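Local atomic coordinates of protein LRIM1 (Anopheles gambiae, PDB entry 3O53), a protein that probably acts in complement-like mosquito immunity through a heterodimeric complex with the leucine-rich repeat protein APL1C, this construct being its leucine-rich repeat domain. Residues A[204-207]-A[208-212]; A[242-246]-A[247-251]; A[264-267]-A[268-272]; A[300-303]-A[304-308]. All coordinates share one frame; numbering follows the deposited sequence.

Contact 1 (A[204-207]-A[208-212]); sequences AFMG and PEFQS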
ATOM      1  N   ALA A 204      17.356  -2.448  -7.954  1.00 20.03           N
ATOM      2  CA  ALA A 204      18.790  -2.282  -8.187  1.00 27.98           C
ATOM      3  C   ALA A 204      19.167  -0.841  -8.556  1.00 27.79           C
ATOM      4  O   ALA A 204      20.319  -0.456  -8.421  1.00 27.42           O
ATOM      5  CB  ALA A 204      19.245  -3.235  -9.307  1.00 29.06           C
ATOM      6  N   PHE A 205      18.210  -0.060  -9.053  1.00 23.60           N
ATOM      7  CA  PHE A 205      18.501   1.299  -9.520  1.00 25.94           C
ATOM      8  C   PHE A 205      17.455   2.275  -8.989  1.00 30.07           C
ATOM      9  O   PHE A 205      16.265   2.115  -9.237  1.00 28.35           O
ATOM     10  CB  PHE A 205      18.512   1.344 -11.057  1.00 27.94           C
ATOM     11  CG  PHE A 205      18.857   2.695 -11.633  1.00 40.96           C
ATOM     12  CD1 PHE A 205      19.853   3.479 -11.066  1.00 43.23           C
ATOM     13  CD2 PHE A 205      18.209   3.168 -12.769  1.00 45.32           C
ATOM     14  CE1 PHE A 205      20.184   4.719 -11.610  1.00 36.74           C
ATOM     15  CE2 PHE A 205      18.537   4.404 -13.318  1.00 45.26           C
ATOM     16  CZ  PHE A 205      19.527   5.181 -12.730  1.00 41.78           C
ATOM     17  N   MET A 206      17.898   3.280  -8.245  1.00 29.57           N
ATOM     18  CA  MET A 206      16.995   4.322  -7.786  1.00 27.79           C
ATOM     19  C   MET A 206      16.996   5.417  -8.845  1.00 31.58           C
ATOM     20  O   MET A 206      17.795   6.350  -8.790  1.00 30.38           O
ATOM     21  CB  MET A 206      17.448   4.853  -6.419  1.00 27.88           C
ATOM     22  CG  MET A 206      16.546   5.911  -5.822  1.00 27.85           C
ATOM     23  SD  MET A 206      17.088   6.348  -4.154  1.00 30.81           S
ATOM     24  CE  MET A 206      15.811   7.516  -3.657  1.00 31.35           C
ATOM     25  N   GLY A 207      16.105   5.287  -9.825  1.00 30.99           N
ATOM     26  CA  GLY A 207      16.197   6.067 -11.049  1.00 28.68           C
ATOM     27  C   GLY A 207      15.440   7.382 -11.027  1.00 33.67           C
ATOM     28  O   GLY A 207      14.968   7.805  -9.979  1.00 28.77           O
ATOM     29  N   PRO A 208      15.326   8.034 -12.196  1.00 37.19           N
ATOM     30  CA  PRO A 208      14.700   9.358 -12.361  1.00 40.52           C
ATOM     31  C   PRO A 208      13.229   9.378 -11.979  1.00 32.56           C
ATOM     32  O   PRO A 208      12.686  10.431 -11.668  1.00 33.09           O
ATOM     33  CB  PRO A 208      14.852   9.641 -13.863  1.00 44.13           C
ATOM     34  CG  PRO A 208      15.985   8.785 -14.293  1.00 52.25           C
ATOM     35  CD  PRO A 208      15.899   7.541 -13.461  1.00 42.79           C
ATOM     36  N   GLU A 209      12.597   8.214 -12.014  1.00 27.97           N
ATOM     37  CA  GLU A 209      11.216   8.071 -11.579  1.00 31.20           C
ATOM     38  C   GLU A 209      11.026   8.600 -10.154  1.00 36.00           C
ATOM     39  O   GLU A 209       9.928   9.009  -9.774  1.00 29.68           O
ATOM     40  CB  GLU A 209      10.799   6.599 -11.649  1.00 34.93           C
ATOM     41  CG  GLU A 209      11.623   5.666 -10.761  1.00 32.92           C
ATOM     42  CD  GLU A 209      12.890   5.127 -11.434  1.00 42.22           C
ATOM     43  OE1 GLU A 209      13.224   5.563 -12.560  1.00 38.34           O
ATOM     44  OE2 GLU A 209      13.545   4.244 -10.827  1.00 36.31           O
ATOM     45  N   PHE A 210      12.094   8.600  -9.364  1.00 29.10           N
ATOM     46  CA  PHE A 210      11.978   8.997  -7.966  1.00 31.11           C
ATOM     47  C   PHE A 210      11.869  10.511  -7.777  1.00 32.35           C
ATOM     48  O   PHE A 210      11.656  10.992  -6.665  1.00 32.21           O
ATOM     49  CB  PHE A 210      13.104   8.372  -7.131  1.00 24.61           C
ATOM     50  CG  PHE A 210      12.837   6.930  -6.789  1.00 26.79           C
ATOM     51  CD1 PHE A 210      12.088   6.593  -5.666  1.00 28.72           C
ATOM     52  CD2 PHE A 210      13.282   5.913  -7.622  1.00 29.08           C
ATOM     53  CE1 PHE A 210      11.814   5.255  -5.357  1.00 27.65           C
ATOM     54  CE2 PHE A 210      13.014   4.578  -7.324  1.00 22.22           C
ATOM     55  CZ  PHE A 210      12.272   4.248  -6.191  1.00 23.78           C
ATOM     56  N   GLN A 211      11.971  11.269  -8.859  1.00 29.28           N
ATOM     57  CA  GLN A 211      11.625  12.681  -8.767  1.00 38.14           C
ATOM     58  C   GLN A 211      10.128  12.772  -8.454  1.00 38.82           C
ATOM     59  O   GLN A 211       9.664  13.766  -7.899  1.00 36.65           O
ATOM     60  CB  GLN A 211      11.971  13.443 -10.048  1.00 50.06           C
ATOM     61  CG  GLN A 211      12.069  14.964  -9.842  1.00 67.45           C
ATOM     62  CD  GLN A 211      13.083  15.364  -8.764  1.00 60.96           C
ATOM     63  OE1 GLN A 211      14.041  14.641  -8.498  1.00 47.53           O
ATOM     64  NE2 GLN A 211      12.871  16.526  -8.146  1.00 56.84           N
ATOM     65  N   SER A 212       9.383  11.718  -8.789  1.00 30.83           N
ATOM     66  CA  SER A 212       7.972  11.626  -8.410  1.00 35.12           C
ATOM     67  C   SER A 212       7.794  11.765  -6.902  1.00 32.54           C
ATOM     68  O   SER A 212       6.729  12.134  -6.435  1.00 35.32           O
ATOM     69  CB  SER A 212       7.375  10.289  -8.851  1.00 33.66           C
ATOM     70  OG  SER A 212       7.334  10.188 -10.261  1.00 34.16           O
TER
HETATM   71  O   HOH W   1      13.837   1.450 -10.541  1.00 47.00           O
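E209 folds back onto the chain just before it because CG sits between the backbone N and the carbonyl carbon (chi1 61°) and the side chain bends again at chi2. M206 instead has CG opposite its own N (chi1 -178°), runs out extended and crosses F210 at about a right angle. The folded carboxylate of E209 lies beside G207, and G207 N donates to E209 OE2 over 2.9 Å; the N-H...O angle of 134° is bent, and the donor comes from well above the carboxylate plane. A water 2.8 Å from both F205 O and E209 OE2 bridges them. At its other end the same glycine accepts: F210 N donates to G207 O at 3.0 Å, an i to i+3 spacing, while that oxygen also lies at the edge of the F210 ring. Over one face of the same ring stands M206 CG, 4.1 Å from the F210 centroid, a CH-pi contact; M206 SD follows at 5.2 Å from that centroid, a more distant Met-aromatic contact. L198 and L221 also touch the F210 side chain, and M206 is tied through its backbone to L228 and E230. The short strand 205-206, paired with 228-229 apart from the main row of parallel strands, turns through G207 into a 3-10 segment with M206 and F210 packed inside: the far side of one coil of a leucine-rich repeat solenoid.

Contact 2 (A[242-246]-A[247-251]); sequences FDLRG and NGFHC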
ATOM      1  N   PHE A 242      15.147   9.376   5.689  1.00 27.78           N
ATOM      2  CA  PHE A 242      15.696   8.926   4.429  1.00 29.94           C
ATOM      3  C   PHE A 242      16.518   7.679   4.719  1.00 32.87           C
ATOM      4  O   PHE A 242      17.597   7.765   5.301  1.00 33.86           O
ATOM      5  CB  PHE A 242      16.559  10.044   3.829  1.00 31.67           C
ATOM      6  CG  PHE A 242      17.065   9.766   2.437  1.00 26.86           C
ATOM      7  CD1 PHE A 242      16.296  10.072   1.327  1.00 27.65           C
ATOM      8  CD2 PHE A 242      18.331   9.235   2.242  1.00 26.64           C
ATOM      9  CE1 PHE A 242      16.776   9.834   0.049  1.00 32.80           C
ATOM     10  CE2 PHE A 242      18.818   9.000   0.972  1.00 28.36           C
ATOM     11  CZ  PHE A 242      18.049   9.297  -0.130  1.00 29.82           C
ATOM     12  N   ASP A 243      16.008   6.517   4.312  1.00 26.93           N
ATOM     13  CA  ASP A 243      16.609   5.245   4.719  1.00 27.40           C
ATOM     14  C   ASP A 243      16.980   4.370   3.516  1.00 31.95           C
ATOM     15  O   ASP A 243      16.112   3.743   2.904  1.00 25.09           O
ATOM     16  CB  ASP A 243      15.629   4.496   5.622  1.00 24.04           C
ATOM     17  CG  ASP A 243      16.252   3.303   6.312  1.00 27.71           C
ATOM     18  OD1 ASP A 243      17.394   2.947   5.970  1.00 27.28           O
ATOM     19  OD2 ASP A 243      15.584   2.709   7.192  1.00 28.72           O
ATOM     20  N   LEU A 244      18.274   4.322   3.205  1.00 33.98           N
ATOM     21  CA  LEU A 244      18.798   3.482   2.130  1.00 31.83           C
ATOM     22  C   LEU A 244      19.739   2.422   2.683  1.00 32.08           C
ATOM     23  O   LEU A 244      20.643   1.965   1.984  1.00 30.74           O
ATOM     24  CB  LEU A 244      19.571   4.324   1.117  1.00 30.64           C
ATOM     25  CG  LEU A 244      18.840   5.484   0.465  1.00 33.99           C
ATOM     26  CD1 LEU A 244      19.712   6.104  -0.613  1.00 39.91           C
ATOM     27  CD2 LEU A 244      17.510   5.026  -0.112  1.00 30.48           C
ATOM     28  N   ARG A 245      19.557   2.061   3.951  1.00 26.88           N
ATOM     29  CA  ARG A 245      20.368   1.023   4.563  1.00 27.63           C
ATOM     30  C   ARG A 245      20.140  -0.307   3.850  1.00 28.01           C
ATOM     31  O   ARG A 245      19.107  -0.495   3.224  1.00 27.13           O
ATOM     32  CB  ARG A 245      19.997   0.861   6.038  1.00 29.35           C
ATOM     33  CG  ARG A 245      20.439   1.999   6.939  1.00 25.59           C
ATOM     34  CD  ARG A 245      19.979   1.716   8.349  1.00 27.94           C
ATOM     35  NE  ARG A 245      18.525   1.569   8.395  1.00 31.93           N
ATOM     36  CZ  ARG A 245      17.851   0.926   9.342  1.00 35.28           C
ATOM     37  NH1 ARG A 245      18.486   0.342  10.350  1.00 35.93           N
ATOM     38  NH2 ARG A 245      16.530   0.866   9.276  1.00 39.12           N
ATOM     39  N   GLY A 246      21.112  -1.212   3.938  1.00 22.76           N
ATOM     40  CA  GLY A 246      20.936  -2.580   3.489  1.00 25.89           C
ATOM     41  C   GLY A 246      21.049  -2.811   1.987  1.00 24.58           C
ATOM     42  O   GLY A 246      20.569  -3.815   1.480  1.00 27.88           O
ATOM     43  N   ASN A 247      21.675  -1.889   1.271  1.00 28.72           N
ATOM     44  CA  ASN A 247      21.809  -2.032  -0.171  1.00 33.46           C
ATOM     45  C   ASN A 247      23.251  -2.417  -0.570  1.00 29.35           C
ATOM     46  O   ASN A 247      23.993  -2.922   0.257  1.00 29.44           O
ATOM     47  CB  ASN A 247      21.314  -0.759  -0.843  1.00 25.59           C
ATOM     48  CG  ASN A 247      19.795  -0.658  -0.809  1.00 30.76           C
ATOM     49  OD1 ASN A 247      19.111  -1.491  -1.392  1.00 27.85           O
ATOM     50  ND2 ASN A 247      19.265   0.346  -0.107  1.00 25.88           N
ATOM     51  N   GLY A 248      23.637  -2.205  -1.823  1.00 30.77           N
ATOM     52  CA  GLY A 248      24.987  -2.543  -2.266  1.00 28.99           C
ATOM     53  C   GLY A 248      25.576  -1.460  -3.150  1.00 26.54           C
ATOM     54  O   GLY A 248      25.953  -1.715  -4.288  1.00 28.94           O
ATOM     55  N   PHE A 249      25.660  -0.243  -2.623  1.00 26.17           N
ATOM     56  CA  PHE A 249      25.990   0.922  -3.439  1.00 34.63           C
ATOM     57  C   PHE A 249      27.420   0.925  -3.959  1.00 40.04           C
ATOM     58  O   PHE A 249      28.336   0.488  -3.275  1.00 31.40           O
ATOM     59  CB  PHE A 249      25.800   2.208  -2.631  1.00 32.88           C
ATOM     60  CG  PHE A 249      24.373   2.539  -2.347  1.00 34.60           C
ATOM     61  CD1 PHE A 249      23.502   2.847  -3.378  1.00 31.89           C
ATOM     62  CD2 PHE A 249      23.906   2.570  -1.041  1.00 30.40           C
ATOM     63  CE1 PHE A 249      22.185   3.158  -3.117  1.00 32.46           C
ATOM     64  CE2 PHE A 249      22.584   2.879  -0.772  1.00 32.78           C
ATOM     65  CZ  PHE A 249      21.722   3.172  -1.810  1.00 28.00           C
ATOM     66  N   HIS A 250      27.595   1.448  -5.168  1.00 31.42           N
ATOM     67  CA  HIS A 250      28.904   1.855  -5.645  1.00 33.58           C
ATOM     68  C   HIS A 250      29.215   3.202  -5.007  1.00 34.85           C
ATOM     69  O   HIS A 250      28.376   4.102  -5.021  1.00 27.52           O
ATOM     70  CB  HIS A 250      28.890   1.963  -7.176  1.00 45.29           C
ATOM     71  CG  HIS A 250      29.965   2.839  -7.741  1.00 65.09           C
ATOM     72  ND1 HIS A 250      31.303   2.650  -7.469  1.00 69.21           N
ATOM     73  CD2 HIS A 250      29.900   3.892  -8.589  1.00 72.09           C
ATOM     74  CE1 HIS A 250      32.013   3.558  -8.113  1.00 76.14           C
ATOM     75  NE2 HIS A 250      31.186   4.325  -8.800  1.00 72.40           N
ATOM     76  N   CYS A 251      30.403   3.344  -4.425  1.00 39.04           N
ATOM     77  CA  CYS A 251      30.759   4.579  -3.731  1.00 43.64           C
ATOM     78  C   CYS A 251      30.554   5.805  -4.608  1.00 40.33           C
ATOM     79  O   CYS A 251      30.023   6.817  -4.154  1.00 35.42           O
ATOM     80  CB  CYS A 251      32.209   4.526  -3.244  1.00 53.68           C
ATOM     81  SG  CYS A 251      32.439   3.434  -1.832  1.00 48.17           S
TER
HETATM   82  O   HOH W   2      23.186   0.695   1.995  1.00 27.36           O
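This is a local turn contact at the end of strand 241-243, where N247, F249 and L244 occupy the consensus asparagine and leucine-type positions of a leucine-rich repeat. N247 ND2 donates to L244 O over 3.0 Å, although the C=O...N angle of 105° puts the donor well above the carbonyl plane. A water donates to the same L244 O and accepts from N247 N at 3.1 Å. F249 CG lies opposite its own carbonyl carbon (chi1 -71°), which swings the ring toward L244; the two side chains cross at about a right angle, F249 CE2 3.5 Å from L244 O at the ring edge and L244 CD1 3.8 Å from F249 CZ. Before the turn, D243 OD1 takes both R245 N, in an Asx turn, and R245 NE, from opposite faces of the carboxylate plane. R245 NH2 completes a side-on salt bridge at 2.9 Å from D243 OD2, which fixes the rotation of the guanidinium group, its plane nearly containing both acceptors. N247 also bonds L221 O and L226 N, one rung of the asparagine ladder known from leucine-rich repeats. L244 and F249 rest on I229 of strand 228-229, while F242 packs on I219 of strand 218-220 and V264 of helix 262-276.

Contact 3 (A[264-267]-A[268-272]); sequences VQTV and AKQTV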
ATOM      1  N   VAL A 264      20.432  16.070   2.230  1.00 36.68           N
ATOM      2  CA  VAL A 264      19.932  14.702   2.251  1.00 29.73           C
ATOM      3  C   VAL A 264      20.970  13.808   2.929  1.00 32.00           C
ATOM      4  O   VAL A 264      20.617  12.901   3.676  1.00 36.89           O
ATOM      5  CB  VAL A 264      19.584  14.188   0.829  1.00 36.79           C
ATOM      6  CG1 VAL A 264      19.106  12.732   0.886  1.00 36.60           C
ATOM      7  CG2 VAL A 264      18.515  15.078   0.194  1.00 31.26           C
ATOM      8  N   GLN A 265      22.251  14.079   2.697  1.00 29.77           N
ATOM      9  CA  GLN A 265      23.297  13.279   3.320  1.00 38.31           C
ATOM     10  C   GLN A 265      23.183  13.374   4.838  1.00 39.60           C
ATOM     11  O   GLN A 265      23.410  12.398   5.555  1.00 35.41           O
ATOM     12  CB  GLN A 265      24.687  13.738   2.874  1.00 42.11           C
ATOM     13  CG  GLN A 265      25.807  12.885   3.453  1.00 47.91           C
ATOM     14  CD  GLN A 265      27.182  13.303   2.970  1.00 53.44           C
ATOM     15  OE1 GLN A 265      27.331  13.846   1.876  1.00 50.55           O
ATOM     16  NE2 GLN A 265      28.200  13.039   3.784  1.00 54.39           N
ATOM     17  N   THR A 266      22.831  14.564   5.314  1.00 32.88           N
ATOM     18  CA  THR A 266      22.678  14.825   6.736  1.00 39.61           C
ATOM     19  C   THR A 266      21.443  14.118   7.284  1.00 44.64           C
ATOM     20  O   THR A 266      21.463  13.567   8.386  1.00 36.18           O
ATOM     21  CB  THR A 266      22.548  16.335   6.982  1.00 43.68           C
ATOM     22  OG1 THR A 266      23.753  16.979   6.551  1.00 44.00           O
ATOM     23  CG2 THR A 266      22.285  16.636   8.460  1.00 35.99           C
ATOM     24  N   VAL A 267      20.369  14.128   6.501  1.00 43.49           N
ATOM     25  CA  VAL A 267      19.139  13.453   6.894  1.00 43.19           C
ATOM     26  C   VAL A 267      19.369  11.943   6.960  1.00 31.54           C
ATOM     27  O   VAL A 267      18.847  11.275   7.839  1.00 34.51           O
ATOM     28  CB  VAL A 267      17.978  13.768   5.927  1.00 38.79           C
ATOM     29  CG1 VAL A 267      16.762  12.905   6.249  1.00 34.22           C
ATOM     30  CG2 VAL A 267      17.617  15.250   5.992  1.00 35.80           C
ATOM     31  N   ALA A 268      20.169  11.423   6.042  1.00 31.86           N
ATOM     32  CA  ALA A 268      20.499  10.001   6.009  1.00 30.42           C
ATOM     33  C   ALA A 268      21.231   9.598   7.284  1.00 33.75           C
ATOM     34  O   ALA A 268      20.922   8.579   7.896  1.00 31.50           O
ATOM     35  CB  ALA A 268      21.365   9.693   4.806  1.00 25.99           C
ATOM     36  N   LYS A 269      22.223  10.388   7.678  1.00 31.80           N
ATOM     37  CA  LYS A 269      22.959  10.083   8.895  1.00 35.99           C
ATOM     38  C   LYS A 269      22.039  10.123  10.113  1.00 32.64           C
ATOM     39  O   LYS A 269      22.064   9.220  10.943  1.00 33.15           O
ATOM     40  CB  LYS A 269      24.123  11.055   9.084  1.00 41.41           C
ATOM     41  CG  LYS A 269      24.870  10.864  10.392  1.00 58.21           C
ATOM     42  CD  LYS A 269      25.721  12.085  10.723  1.00 88.45           C
ATOM     43  CE  LYS A 269      24.859  13.324  10.964  1.00101.59           C
ATOM     44  NZ  LYS A 269      25.672  14.548  11.208  1.00109.61           N
ATOM     45  N   GLN A 270      21.240  11.175  10.232  1.00 29.86           N
ATOM     46  CA  GLN A 270      20.330  11.305  11.368  1.00 36.34           C
ATOM     47  C   GLN A 270      19.343  10.147  11.414  1.00 34.00           C
ATOM     48  O   GLN A 270      18.987   9.653  12.484  1.00 29.19           O
ATOM     49  CB  GLN A 270      19.557  12.623  11.296  1.00 38.34           C
ATOM     50  CG  GLN A 270      20.397  13.841  11.633  1.00 52.69           C
ATOM     51  CD  GLN A 270      19.663  15.139  11.383  1.00 68.73           C
ATOM     52  OE1 GLN A 270      18.815  15.227  10.495  1.00 71.12           O
ATOM     53  NE2 GLN A 270      19.988  16.159  12.165  1.00 78.54           N
ATOM     54  N   THR A 271      18.883   9.732  10.243  1.00 31.03           N
ATOM     55  CA  THR A 271      17.937   8.627  10.148  1.00 30.50           C
ATOM     56  C   THR A 271      18.551   7.341  10.682  1.00 30.97           C
ATOM     57  O   THR A 271      17.920   6.633  11.468  1.00 34.36           O
ATOM     58  CB  THR A 271      17.464   8.418   8.691  1.00 27.09           C
ATOM     59  OG1 THR A 271      16.721   9.566   8.269  1.00 29.00           O
ATOM     60  CG2 THR A 271      16.547   7.183   8.585  1.00 29.02           C
ATOM     61  N   VAL A 272      19.783   7.044  10.275  1.00 29.66           N
ATOM     62  CA  VAL A 272      20.467   5.848  10.772  1.00 32.99           C
ATOM     63  C   VAL A 272      20.694   5.959  12.286  1.00 37.99           C
ATOM     64  O   VAL A 272      20.446   5.010  13.027  1.00 40.94           O
ATOM     65  CB  VAL A 272      21.809   5.606  10.056  1.00 34.57           C
ATOM     66  CG1 VAL A 272      22.522   4.413  10.664  1.00 40.03           C
ATOM     67  CG2 VAL A 272      21.590   5.394   8.553  1.00 35.96           C
TER
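V267 O is gripped twice by T271: T271 N donates to V267 O over 2.9 Å and T271 OG1 to the same V267 O over 2.8 Å. The two donors come from opposite faces of the carbonyl plane, the hydroxyl standing 38° out of it. The T271 hydroxyl gets there because OG1 lies opposite the carbonyl carbon of its own residue (chi1 -65°), which turns it back along the helix toward the previous turn. The same OG1 accepts from F242 N, so a side chain of helix 262-276 meets a backbone N-H of strand 241-243, the last strand of the long parallel row; the helix thus covers the end of the leucine-rich repeat solenoid, as C-terminal caps of this family do. Regular i to i+4 bonds carry the rest, the shortest being A268 N to V264 O at 2.8 Å, and Q270 N reaches T266 O nearly straight, with an N-H...O angle of 169°. Q270 CG lies alongside that acceptor, 3.4 Å from T266 O. V267 and A268 touch F242, and V264 also meets F257 and F258 of helix 251-259, forming the apolar side of the helix, whereas T266, K269 and Q270 lie on its solvent side.

Contact 4 (A[300-303]-A[304-308]); sequences PAPF and ADRLI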
ATOM      1  N   PRO A 300      33.634   0.932 -10.169  1.00 71.86           N
ATOM      2  CA  PRO A 300      33.907   1.920 -11.220  1.00 74.18           C
ATOM      3  C   PRO A 300      33.664   1.349 -12.605  1.00 84.81           C
ATOM      4  O   PRO A 300      32.923   0.377 -12.738  1.00 63.45           O
ATOM      5  CB  PRO A 300      35.404   2.191 -11.049  1.00 51.79           C
ATOM      6  CG  PRO A 300      35.927   0.921 -10.502  1.00 48.11           C
ATOM      7  CD  PRO A 300      34.878   0.514  -9.503  1.00 48.28           C
ATOM      8  N   ALA A 301      34.295   1.941 -13.616  1.00110.35           N
ATOM      9  CA  ALA A 301      34.266   1.397 -14.967  1.00125.93           C
ATOM     10  C   ALA A 301      32.843   0.923 -15.277  1.00122.57           C
ATOM     11  O   ALA A 301      31.887   1.598 -14.899  1.00128.46           O
ATOM     12  CB  ALA A 301      35.292   0.279 -15.093  1.00131.72           C
ATOM     13  N   PRO A 302      32.677  -0.223 -15.961  1.00103.69           N
ATOM     14  CA  PRO A 302      31.280  -0.597 -16.182  1.00 92.19           C
ATOM     15  C   PRO A 302      30.753  -1.657 -15.214  1.00 62.07           C
ATOM     16  O   PRO A 302      29.705  -2.234 -15.488  1.00 41.37           O
ATOM     17  CB  PRO A 302      31.324  -1.161 -17.597  1.00 99.77           C
ATOM     18  CG  PRO A 302      32.628  -1.890 -17.628  1.00109.17           C
ATOM     19  CD  PRO A 302      33.580  -1.091 -16.741  1.00108.46           C
ATOM     20  N   PHE A 303      31.453  -1.910 -14.111  1.00 51.62           N
ATOM     21  CA  PHE A 303      31.042  -2.969 -13.193  1.00 44.62           C
ATOM     22  C   PHE A 303      29.647  -2.728 -12.611  1.00 44.87           C
ATOM     23  O   PHE A 303      28.851  -3.654 -12.543  1.00 38.50           O
ATOM     24  CB  PHE A 303      32.051  -3.155 -12.064  1.00 56.35           C
ATOM     25  CG  PHE A 303      33.407  -3.584 -12.529  1.00 79.61           C
ATOM     26  CD1 PHE A 303      33.617  -4.859 -13.029  1.00 87.19           C
ATOM     27  CD2 PHE A 303      34.478  -2.712 -12.455  1.00 99.95           C
ATOM     28  CE1 PHE A 303      34.872  -5.251 -13.454  1.00 99.66           C
ATOM     29  CE2 PHE A 303      35.734  -3.097 -12.877  1.00107.00           C
ATOM     30  CZ  PHE A 303      35.932  -4.368 -13.377  1.00105.10           C
ATOM     31  N   ALA A 304      29.349  -1.496 -12.203  1.00 49.61           N
ATOM     32  CA  ALA A 304      28.035  -1.182 -11.638  1.00 51.34           C
ATOM     33  C   ALA A 304      26.918  -1.418 -12.657  1.00 46.84           C
ATOM     34  O   ALA A 304      25.904  -2.050 -12.350  1.00 35.86           O
ATOM     35  CB  ALA A 304      27.998   0.257 -11.137  1.00 47.52           C
ATOM     36  N   ASP A 305      27.115  -0.906 -13.867  1.00 39.18           N
ATOM     37  CA  ASP A 305      26.144  -1.049 -14.945  1.00 45.94           C
ATOM     38  C   ASP A 305      25.901  -2.518 -15.264  1.00 45.27           C
ATOM     39  O   ASP A 305      24.776  -2.926 -15.532  1.00 42.07           O
ATOM     40  CB  ASP A 305      26.635  -0.318 -16.198  1.00 59.16           C
ATOM     41  CG  ASP A 305      26.673   1.191 -16.018  1.00 74.30           C
ATOM     42  OD1 ASP A 305      25.736   1.745 -15.403  1.00 61.53           O
ATOM     43  OD2 ASP A 305      27.637   1.823 -16.499  1.00 89.85           O
ATOM     44  N   ARG A 306      26.965  -3.311 -15.227  1.00 47.38           N
ATOM     45  CA  ARG A 306      26.877  -4.736 -15.513  1.00 47.80           C
ATOM     46  C   ARG A 306      26.059  -5.480 -14.451  1.00 43.25           C
ATOM     47  O   ARG A 306      25.294  -6.382 -14.788  1.00 37.21           O
ATOM     48  CB  ARG A 306      28.278  -5.344 -15.638  1.00 49.18           C
ATOM     49  CG  ARG A 306      28.945  -5.047 -16.976  1.00 69.77           C
ATOM     50  CD  ARG A 306      30.368  -5.583 -17.041  1.00 90.05           C
ATOM     51  NE  ARG A 306      30.427  -7.027 -16.835  1.00 98.19           N
ATOM     52  CZ  ARG A 306      31.543  -7.748 -16.903  1.00 83.68           C
ATOM     53  NH1 ARG A 306      32.703  -7.159 -17.179  1.00 72.09           N
ATOM     54  NH2 ARG A 306      31.498  -9.060 -16.696  1.00 59.30           N
ATOM     55  N   LEU A 307      26.214  -5.100 -13.184  1.00 37.26           N
ATOM     56  CA  LEU A 307      25.431  -5.704 -12.103  1.00 47.70           C
ATOM     57  C   LEU A 307      23.943  -5.454 -12.323  1.00 44.79           C
ATOM     58  O   LEU A 307      23.118  -6.352 -12.149  1.00 33.44           O
ATOM     59  CB  LEU A 307      25.844  -5.146 -10.734  1.00 41.87           C
ATOM     60  CG  LEU A 307      27.084  -5.743 -10.070  1.00 50.27           C
ATOM     61  CD1 LEU A 307      27.314  -5.109  -8.692  1.00 47.61           C
ATOM     62  CD2 LEU A 307      26.966  -7.259  -9.957  1.00 52.56           C
ATOM     63  N   ILE A 308      23.610  -4.233 -12.730  1.00 39.54           N
ATOM     64  CA  ILE A 308      22.225  -3.871 -12.980  1.00 40.29           C
ATOM     65  C   ILE A 308      21.656  -4.606 -14.202  1.00 42.00           C
ATOM     66  O   ILE A 308      20.576  -5.201 -14.121  1.00 34.85           O
ATOM     67  CB  ILE A 308      22.069  -2.343 -13.134  1.00 40.80           C
ATOM     68  CG1 ILE A 308      22.320  -1.663 -11.776  1.00 45.99           C
ATOM     69  CG2 ILE A 308      20.672  -2.009 -13.654  1.00 34.99           C
ATOM     70  CD1 ILE A 308      22.659  -0.190 -11.852  1.00 44.11           C
TER
HETATM   71  O   HOH W   3      29.313   1.046 -14.191  1.00 39.95           O
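At the start of helix 303-310 the aliphatic part of R306 reaches back past P302 O. With CG opposite its own carbonyl carbon (chi1 -78°), the R306 side chain heads toward the helix start; its CG comes 3.3 Å from P302 O, and its CD reaches 4.4 Å from P302 CG before the chain bends at chi3. Next to it, R306 N donates to P302 O at 3.0 Å. L307 has a similar relation to the next carbonyl: its N bonds to F303 O at 3.1 Å, and its CG lies 3.7 Å from F303 O. F303 CB lies 3.2 Å from A304 N, while the bond to that CB points away from residues 304-308. A304 is buried, touching V227, L228 and L299, and together with D305 and I308 it rests the helix on L228 of strand 228-229. P302 holds the N-cap position. A water fills in beside it, accepting from D305 N at 3.0 Å and donating to A301 O at 2.7 Å, with a weaker bond to D305 OD2; A301 itself is poorly ordered. The proline at the N-cap has no side-chain acceptor; the water takes one of the first N-H groups instead, and the nearby D305 carboxylate, lying at the helix N terminus, would be expected to be stabilised by the helix dipole.

The four contacts run in series along the chain, and none nests in or crosses another: contacts 1 and 2 close short turns, contact 3 is one stretch of helix 262-276, and contact 4 starts a helix. Contact 1 turns the chain within one coil of the repeat, and contact 2 follows at strand 241-243; they touch where M206 SD lies 4.3 Å from L244 CD2. Contact 3 then covers that strand, V272 CG2 lying 3.9 Å from R245 CG. Contact 4 comes back to contact 2 through P300 N at 3.7 Å from H250 CE1, and to the coil of contact 1 through I308 CG1 at 4.1 Å from A204 O. The centres of contacts 3 and 4 are about 26 Å apart.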